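Local structure of conjugal transfer protein TRWB (Escherichia coli, 1E9R) at residues B[179-184]-B[205-210]; B[131-136]-B[262-267]. The protein probably acts as the hexameric, ATP-driven coupling protein of bacterial conjugation, delivering DNA to the type IV secretion system in the manner of a ring helicase. All blocks are in the same frame, centred on the assembly; numbering follows the deposited sequence.

Interaction 1. Residues B[179-184]-B[205-210]; sequences ATFDDL and KALTSA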
ATOM      1  N   ALA B 179     -33.152  10.935  22.308  1.00 38.75           N
ATOM      2  CA  ALA B 179     -34.068  11.963  21.837  1.00 40.90           C
ATOM      3  C   ALA B 179     -34.107  11.891  20.321  1.00 44.51           C
ATOM      4  O   ALA B 179     -33.114  11.539  19.696  1.00 47.19           O
ATOM      5  CB  ALA B 179     -33.591  13.335  22.284  1.00 40.61           C
ATOM      6  N   THR B 180     -35.250  12.212  19.721  1.00 45.57           N
ATOM      7  CA  THR B 180     -35.349  12.166  18.266  1.00 46.24           C
ATOM      8  C   THR B 180     -34.414  13.206  17.668  1.00 46.02           C
ATOM      9  O   THR B 180     -34.024  14.176  18.323  1.00 44.75           O
ATOM     10  CB  THR B 180     -36.776  12.472  17.748  1.00 44.41           C
ATOM     11  OG1 THR B 180     -37.063  13.858  17.945  1.00 45.70           O
ATOM     12  CG2 THR B 180     -37.812  11.633  18.478  1.00 44.57           C
ATOM     13  N   PHE B 181     -34.067  12.985  16.408  1.00 47.09           N
ATOM     14  CA  PHE B 181     -33.186  13.873  15.670  1.00 49.16           C
ATOM     15  C   PHE B 181     -33.606  15.314  15.851  1.00 50.40           C
ATOM     16  O   PHE B 181     -32.786  16.182  16.141  1.00 51.86           O
ATOM     17  CB  PHE B 181     -33.258  13.539  14.192  1.00 49.68           C
ATOM     18  CG  PHE B 181     -31.944  13.623  13.480  1.00 50.33           C
ATOM     19  CD1 PHE B 181     -30.911  12.739  13.791  1.00 48.80           C
ATOM     20  CD2 PHE B 181     -31.763  14.526  12.442  1.00 50.00           C
ATOM     21  CE1 PHE B 181     -29.722  12.747  13.072  1.00 48.69           C
ATOM     22  CE2 PHE B 181     -30.573  14.540  11.715  1.00 49.53           C
ATOM     23  CZ  PHE B 181     -29.553  13.645  12.032  1.00 49.08           C
ATOM     24  N   ASP B 182     -34.900  15.557  15.671  1.00 52.09           N
ATOM     25  CA  ASP B 182     -35.445  16.900  15.790  1.00 52.89           C
ATOM     26  C   ASP B 182     -35.369  17.503  17.180  1.00 53.12           C
ATOM     27  O   ASP B 182     -34.997  18.665  17.325  1.00 53.45           O
ATOM     28  CB  ASP B 182     -36.892  16.931  15.314  1.00 57.79           C
ATOM     29  CG  ASP B 182     -37.025  16.587  13.848  1.00 61.05           C
ATOM     30  OD1 ASP B 182     -36.029  16.139  13.231  1.00 63.17           O
ATOM     31  OD2 ASP B 182     -38.135  16.763  13.309  1.00 64.18           O
ATOM     32  N   ASP B 183     -35.729  16.734  18.202  1.00 52.10           N
ATOM     33  CA  ASP B 183     -35.679  17.264  19.556  1.00 50.59           C
ATOM     34  C   ASP B 183     -34.260  17.598  19.938  1.00 48.81           C
ATOM     35  O   ASP B 183     -34.021  18.589  20.632  1.00 47.57           O
ATOM     36  CB  ASP B 183     -36.251  16.266  20.549  1.00 54.17           C
ATOM     37  CG  ASP B 183     -37.737  16.081  20.383  1.00 55.86           C
ATOM     38  OD1 ASP B 183     -38.440  17.101  20.223  1.00 55.38           O
ATOM     39  OD2 ASP B 183     -38.203  14.922  20.420  1.00 57.29           O
ATOM     40  N   LEU B 184     -33.322  16.765  19.484  1.00 46.40           N
ATOM     41  CA  LEU B 184     -31.908  16.978  19.770  1.00 45.67           C
ATOM     42  C   LEU B 184     -31.541  18.324  19.182  1.00 45.26           C
ATOM     43  O   LEU B 184     -30.986  19.187  19.866  1.00 43.07           O
ATOM     44  CB  LEU B 184     -31.057  15.900  19.116  1.00 44.02           C
ATOM     45  CG  LEU B 184     -29.714  15.598  19.783  1.00 44.71           C
ATOM     46  CD1 LEU B 184     -28.877  14.785  18.810  1.00 44.00           C
ATOM     47  CD2 LEU B 184     -28.986  16.870  20.173  1.00 43.99           C
ATOM     48  N   LYS B 205     -25.788  13.742   8.208  1.00 25.19           N
ATOM     49  CA  LYS B 205     -24.963  12.553   8.230  1.00 27.27           C
ATOM     50  C   LYS B 205     -23.957  12.670   9.369  1.00 26.37           C
ATOM     51  O   LYS B 205     -23.696  11.704  10.104  1.00 26.12           O
ATOM     52  CB  LYS B 205     -24.236  12.416   6.905  1.00 28.41           C
ATOM     53  CG  LYS B 205     -23.210  11.324   6.911  1.00 31.69           C
ATOM     54  CD  LYS B 205     -22.572  11.170   5.552  1.00 32.12           C
ATOM     55  CE  LYS B 205     -21.475  10.112   5.603  1.00 35.54           C
ATOM     56  NZ  LYS B 205     -20.797   9.943   4.290  1.00 37.84           N
ATOM     57  N   ALA B 206     -23.398  13.867   9.512  1.00 25.38           N
ATOM     58  CA  ALA B 206     -22.439  14.138  10.571  1.00 26.13           C
ATOM     59  C   ALA B 206     -23.096  13.904  11.933  1.00 27.38           C
ATOM     60  O   ALA B 206     -22.521  13.239  12.790  1.00 29.93           O
ATOM     61  CB  ALA B 206     -21.939  15.560  10.459  1.00 23.19           C
ATOM     62  N   LEU B 207     -24.306  14.430  12.124  1.00 27.11           N
ATOM     63  CA  LEU B 207     -25.027  14.256  13.390  1.00 27.43           C
ATOM     64  C   LEU B 207     -25.245  12.770  13.647  1.00 27.30           C
ATOM     65  O   LEU B 207     -24.987  12.282  14.746  1.00 28.45           O
ATOM     66  CB  LEU B 207     -26.395  14.947  13.351  1.00 29.20           C
ATOM     67  CG  LEU B 207     -26.967  15.550  14.645  1.00 32.06           C
ATOM     68  CD1 LEU B 207     -28.488  15.561  14.580  1.00 29.54           C
ATOM     69  CD2 LEU B 207     -26.513  14.757  15.842  1.00 29.90           C
ATOM     70  N   THR B 208     -25.732  12.061  12.627  1.00 26.57           N
ATOM     71  CA  THR B 208     -25.984  10.628  12.732  1.00 26.32           C
ATOM     72  C   THR B 208     -24.724   9.912  13.173  1.00 26.89           C
ATOM     73  O   THR B 208     -24.777   9.025  14.027  1.00 28.15           O
ATOM     74  CB  THR B 208     -26.422  10.019  11.385  1.00 26.40           C
ATOM     75  OG1 THR B 208     -27.755  10.429  11.079  1.00 28.04           O
ATOM     76  CG2 THR B 208     -26.396   8.521  11.453  1.00 23.97           C
ATOM     77  N   SER B 209     -23.592  10.293  12.583  1.00 26.41           N
ATOM     78  CA  SER B 209     -22.312   9.680  12.929  1.00 27.01           C
ATOM     79  C   SER B 209     -21.947   9.907  14.388  1.00 27.79           C
ATOM     80  O   SER B 209     -21.496   8.989  15.078  1.00 29.43           O
ATOM     81  CB  SER B 209     -21.211  10.229  12.037  1.00 25.73           C
ATOM     82  OG  SER B 209     -21.361   9.711  10.737  1.00 25.56           O
ATOM     83  N   ALA B 210     -22.143  11.136  14.849  1.00 25.51           N
ATOM     84  CA  ALA B 210     -21.855  11.494  16.226  1.00 25.65           C
ATOM     85  C   ALA B 210     -22.675  10.596  17.151  1.00 26.54           C
ATOM     86  O   ALA B 210     -22.138   9.996  18.071  1.00 28.53           O
ATOM     87  CB  ALA B 210     -22.200  12.969  16.457  1.00 22.06           C
TER

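Interaction 2. Residues B[131-136]-B[262-267]; sequences ALSVVP and WVDVVC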
ATOM      1  N   ALA B 131     -13.423  15.421  26.499  1.00 26.87           N
ATOM      2  CA  ALA B 131     -14.279  14.809  25.488  1.00 26.00           C
ATOM      3  C   ALA B 131     -13.339  13.841  24.741  1.00 28.06           C
ATOM      4  O   ALA B 131     -13.733  12.753  24.314  1.00 27.19           O
ATOM      5  CB  ALA B 131     -14.811  15.877  24.544  1.00 25.08           C
ATOM      6  N   LEU B 132     -12.082  14.266  24.616  1.00 27.40           N
ATOM      7  CA  LEU B 132     -11.025  13.498  23.969  1.00 29.17           C
ATOM      8  C   LEU B 132     -10.740  12.223  24.764  1.00 28.88           C
ATOM      9  O   LEU B 132     -10.203  11.266  24.222  1.00 29.74           O
ATOM     10  CB  LEU B 132      -9.757  14.351  23.904  1.00 29.70           C
ATOM     11  CG  LEU B 132      -9.083  14.768  22.601  1.00 32.82           C
ATOM     12  CD1 LEU B 132      -9.997  14.596  21.431  1.00 32.67           C
ATOM     13  CD2 LEU B 132      -8.641  16.206  22.733  1.00 30.61           C
ATOM     14  N   SER B 133     -11.091  12.219  26.051  1.00 28.52           N
ATOM     15  CA  SER B 133     -10.875  11.054  26.926  1.00 28.73           C
ATOM     16  C   SER B 133     -12.036  10.078  26.830  1.00 27.98           C
ATOM     17  O   SER B 133     -11.844   8.864  26.811  1.00 27.98           O
ATOM     18  CB  SER B 133     -10.732  11.491  28.385  1.00 27.30           C
ATOM     19  OG  SER B 133      -9.609  12.333  28.563  1.00 28.64           O
ATOM     20  N   VAL B 134     -13.245  10.628  26.777  1.00 27.85           N
ATOM     21  CA  VAL B 134     -14.465   9.830  26.674  1.00 26.56           C
ATOM     22  C   VAL B 134     -14.558   9.184  25.297  1.00 25.30           C
ATOM     23  O   VAL B 134     -14.924   8.021  25.169  1.00 24.39           O
ATOM     24  CB  VAL B 134     -15.715  10.715  26.905  1.00 28.03           C
ATOM     25  CG1 VAL B 134     -16.982   9.902  26.701  1.00 25.63           C
ATOM     26  CG2 VAL B 134     -15.675  11.304  28.306  1.00 25.24           C
ATOM     27  N   VAL B 135     -14.226   9.958  24.271  1.00 25.59           N
ATOM     28  CA  VAL B 135     -14.252   9.490  22.893  1.00 24.60           C
ATOM     29  C   VAL B 135     -12.812   9.418  22.348  1.00 26.87           C
ATOM     30  O   VAL B 135     -12.321  10.359  21.703  1.00 25.33           O
ATOM     31  CB  VAL B 135     -15.091  10.448  22.015  1.00 23.79           C
ATOM     32  CG1 VAL B 135     -15.219   9.893  20.609  1.00 21.67           C
ATOM     33  CG2 VAL B 135     -16.459  10.660  22.648  1.00 22.46           C
ATOM     34  N   PRO B 136     -12.113   8.301  22.602  1.00 27.04           N
ATOM     35  CA  PRO B 136     -10.738   8.197  22.103  1.00 26.89           C
ATOM     36  C   PRO B 136     -10.609   8.336  20.587  1.00 27.48           C
ATOM     37  O   PRO B 136     -11.607   8.332  19.851  1.00 26.41           O
ATOM     38  CB  PRO B 136     -10.265   6.840  22.637  1.00 28.61           C
ATOM     39  CG  PRO B 136     -11.523   6.075  22.844  1.00 29.04           C
ATOM     40  CD  PRO B 136     -12.486   7.105  23.374  1.00 28.85           C
ATOM     41  N   TRP B 262     -10.530   6.668  31.693  1.00 26.62           N
ATOM     42  CA  TRP B 262      -9.856   6.955  32.945  1.00 28.43           C
ATOM     43  C   TRP B 262      -8.363   7.131  32.750  1.00 29.16           C
ATOM     44  O   TRP B 262      -7.780   8.127  33.200  1.00 28.48           O
ATOM     45  CB  TRP B 262     -10.133   5.856  33.983  1.00 28.69           C
ATOM     46  CG  TRP B 262     -11.533   5.915  34.555  1.00 30.69           C
ATOM     47  CD1 TRP B 262     -12.291   7.037  34.760  1.00 30.74           C
ATOM     48  CD2 TRP B 262     -12.329   4.808  34.994  1.00 29.49           C
ATOM     49  NE1 TRP B 262     -13.507   6.694  35.294  1.00 29.91           N
ATOM     50  CE2 TRP B 262     -13.559   5.333  35.447  1.00 28.73           C
ATOM     51  CE3 TRP B 262     -12.124   3.424  35.047  1.00 29.99           C
ATOM     52  CZ2 TRP B 262     -14.587   4.518  35.948  1.00 30.36           C
ATOM     53  CZ3 TRP B 262     -13.149   2.609  35.546  1.00 29.79           C
ATOM     54  CH2 TRP B 262     -14.364   3.164  35.988  1.00 28.98           C
ATOM     55  N   VAL B 263      -7.740   6.173  32.072  1.00 29.90           N
ATOM     56  CA  VAL B 263      -6.309   6.266  31.824  1.00 30.11           C
ATOM     57  C   VAL B 263      -5.954   7.606  31.165  1.00 30.82           C
ATOM     58  O   VAL B 263      -4.981   8.258  31.544  1.00 31.12           O
ATOM     59  CB  VAL B 263      -5.828   5.119  30.926  1.00 30.20           C
ATOM     60  CG1 VAL B 263      -4.375   5.335  30.540  1.00 28.50           C
ATOM     61  CG2 VAL B 263      -6.000   3.795  31.649  1.00 29.10           C
ATOM     62  N   ASP B 264      -6.756   8.021  30.188  1.00 29.18           N
ATOM     63  CA  ASP B 264      -6.507   9.274  29.492  1.00 29.12           C
ATOM     64  C   ASP B 264      -6.740  10.469  30.407  1.00 29.01           C
ATOM     65  O   ASP B 264      -6.035  11.472  30.312  1.00 26.81           O
ATOM     66  CB  ASP B 264      -7.393   9.390  28.248  1.00 30.12           C
ATOM     67  CG  ASP B 264      -6.903  10.453  27.297  1.00 30.98           C
ATOM     68  OD1 ASP B 264      -5.920  10.167  26.585  1.00 32.07           O
ATOM     69  OD2 ASP B 264      -7.473  11.563  27.271  1.00 31.15           O
ATOM     70  N   VAL B 265      -7.732  10.371  31.289  1.00 29.62           N
ATOM     71  CA  VAL B 265      -7.993  11.461  32.215  1.00 28.55           C
ATOM     72  C   VAL B 265      -6.734  11.674  33.038  1.00 29.58           C
ATOM     73  O   VAL B 265      -6.326  12.809  33.267  1.00 32.05           O
ATOM     74  CB  VAL B 265      -9.153  11.147  33.174  1.00 30.17           C
ATOM     75  CG1 VAL B 265      -9.230  12.221  34.263  1.00 26.53           C
ATOM     76  CG2 VAL B 265     -10.459  11.089  32.401  1.00 28.33           C
ATOM     77  N   VAL B 266      -6.116  10.580  33.480  1.00 30.00           N
ATOM     78  CA  VAL B 266      -4.893  10.685  34.269  1.00 31.30           C
ATOM     79  C   VAL B 266      -3.785  11.345  33.456  1.00 31.50           C
ATOM     80  O   VAL B 266      -3.118  12.253  33.940  1.00 31.77           O
ATOM     81  CB  VAL B 266      -4.392   9.301  34.755  1.00 31.89           C
ATOM     82  CG1 VAL B 266      -3.004   9.436  35.382  1.00 30.70           C
ATOM     83  CG2 VAL B 266      -5.356   8.731  35.772  1.00 29.43           C
ATOM     84  N   CYS B 267      -3.604  10.901  32.218  1.00 32.08           N
ATOM     85  CA  CYS B 267      -2.574  11.457  31.362  1.00 31.49           C
ATOM     86  C   CYS B 267      -2.697  12.955  31.072  1.00 32.23           C
ATOM     87  O   CYS B 267      -1.689  13.651  31.025  1.00 31.46           O
ATOM     88  CB  CYS B 267      -2.524  10.676  30.058  1.00 28.83           C
ATOM     89  SG  CYS B 267      -2.010   8.941  30.271  1.00 31.80           S
TER

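Interaction 1. Residues B[179-184]-B[205-210]
A chi1 of -141° for F181 and of -147° for L207, both well short of fully extended, send the phenyl ring and the leucine branch at each other from opposite directions. The two meet as a CH-pi contact: L207 CD1 sits over one face of the F181 ring, 3.5 Å from its centroid and 18° off the normal, displaced toward the rim. Its closest ring atoms are on that outer side, with F181 CZ 3.4 Å from L207 CD1, while L207 CB also nears CZ. The other leucine methyl is used as well, since L207 CD2 meets L184 CD1 tip to tip at 3.8 Å. L207 is thus shared between two residues near the start of helix 181-188, which T180 N-caps, T180 OG1 accepting from D183 N at 3.2 Å. This helix packs against helix 201-217 in a sheet-free, largely helical part of the chain remote from the central sheet of the P-loop NTPase fold. Were F181 an alanine, L207 CD1 would probably lose its aromatic partner and a gap would open between the helices. Obliquely to the ring lies T208 OG1, 3.6 Å from F181 CE1; this hydroxyl hydrogen-bonds with S204 O and with S200 of a second subunit, and G199 of that subunit packs on F181.

Interaction 2. Residues B[131-136]-B[262-267]
S133 and D264 form the tight part of this contact, a single short hydrogen bond in which S133 OG donates to D264 OD2 at 2.6 Å. The carboxylate accepts through the anti lone pair of OD2, the one turned away from its other oxygen. D264 swings its carboxyl carbon anti to the backbone N (chi1 -164°), which brings OD2 to the serine hydroxyl. The small serine is consistent with the close approach of the backbones, with the CA atoms of S133 and D264 5.4 Å apart. The contact joins the C-terminal end of helix 126-134 to helix 252-269, which follows strand 243-247 of the large mixed sheet and belongs to the P-loop NTPase core. The buried carboxylate is held at both oxygens, since D264 OD1 accepts from the backbone amide of S296; the two bonds together are likely to fix its rotation. Packing is looser beyond the polar pair, although this side is no more open to solvent, all the touching residues being buried. V265 CG2 reaches only to 4.0 Å from S133 CB, and the V265 side chain also touches I231 of helix 231-236. L132 contributes less still: its backbone O stands 4.1 Å from D264 OD2, while its side chain leads away from helix 252-269 and touches R151 of helix 141-163.

How the interactions relate
Along the chain the order is 131-136, 179-184, 205-210 and 262-267, so both segments of interaction 1 fall between those of interaction 2. The two centres are 24 Å apart and the nearest atoms about 7 Å, without touching. Interaction 2 lies about 12 Å from the chain centre, where a helix is fastened to the nucleotide-binding-type core; interaction 1 is about 34 Å out, in a helical region between strands 103-105 and 243-247 of the mixed sheet. Helix 141-163 touches both places, through A206 and A210 at one and V134 at the other, and V135 also packs on helix 201-217. Only interaction 1 meets other subunits, consistent with a role for this helical region in ring assembly.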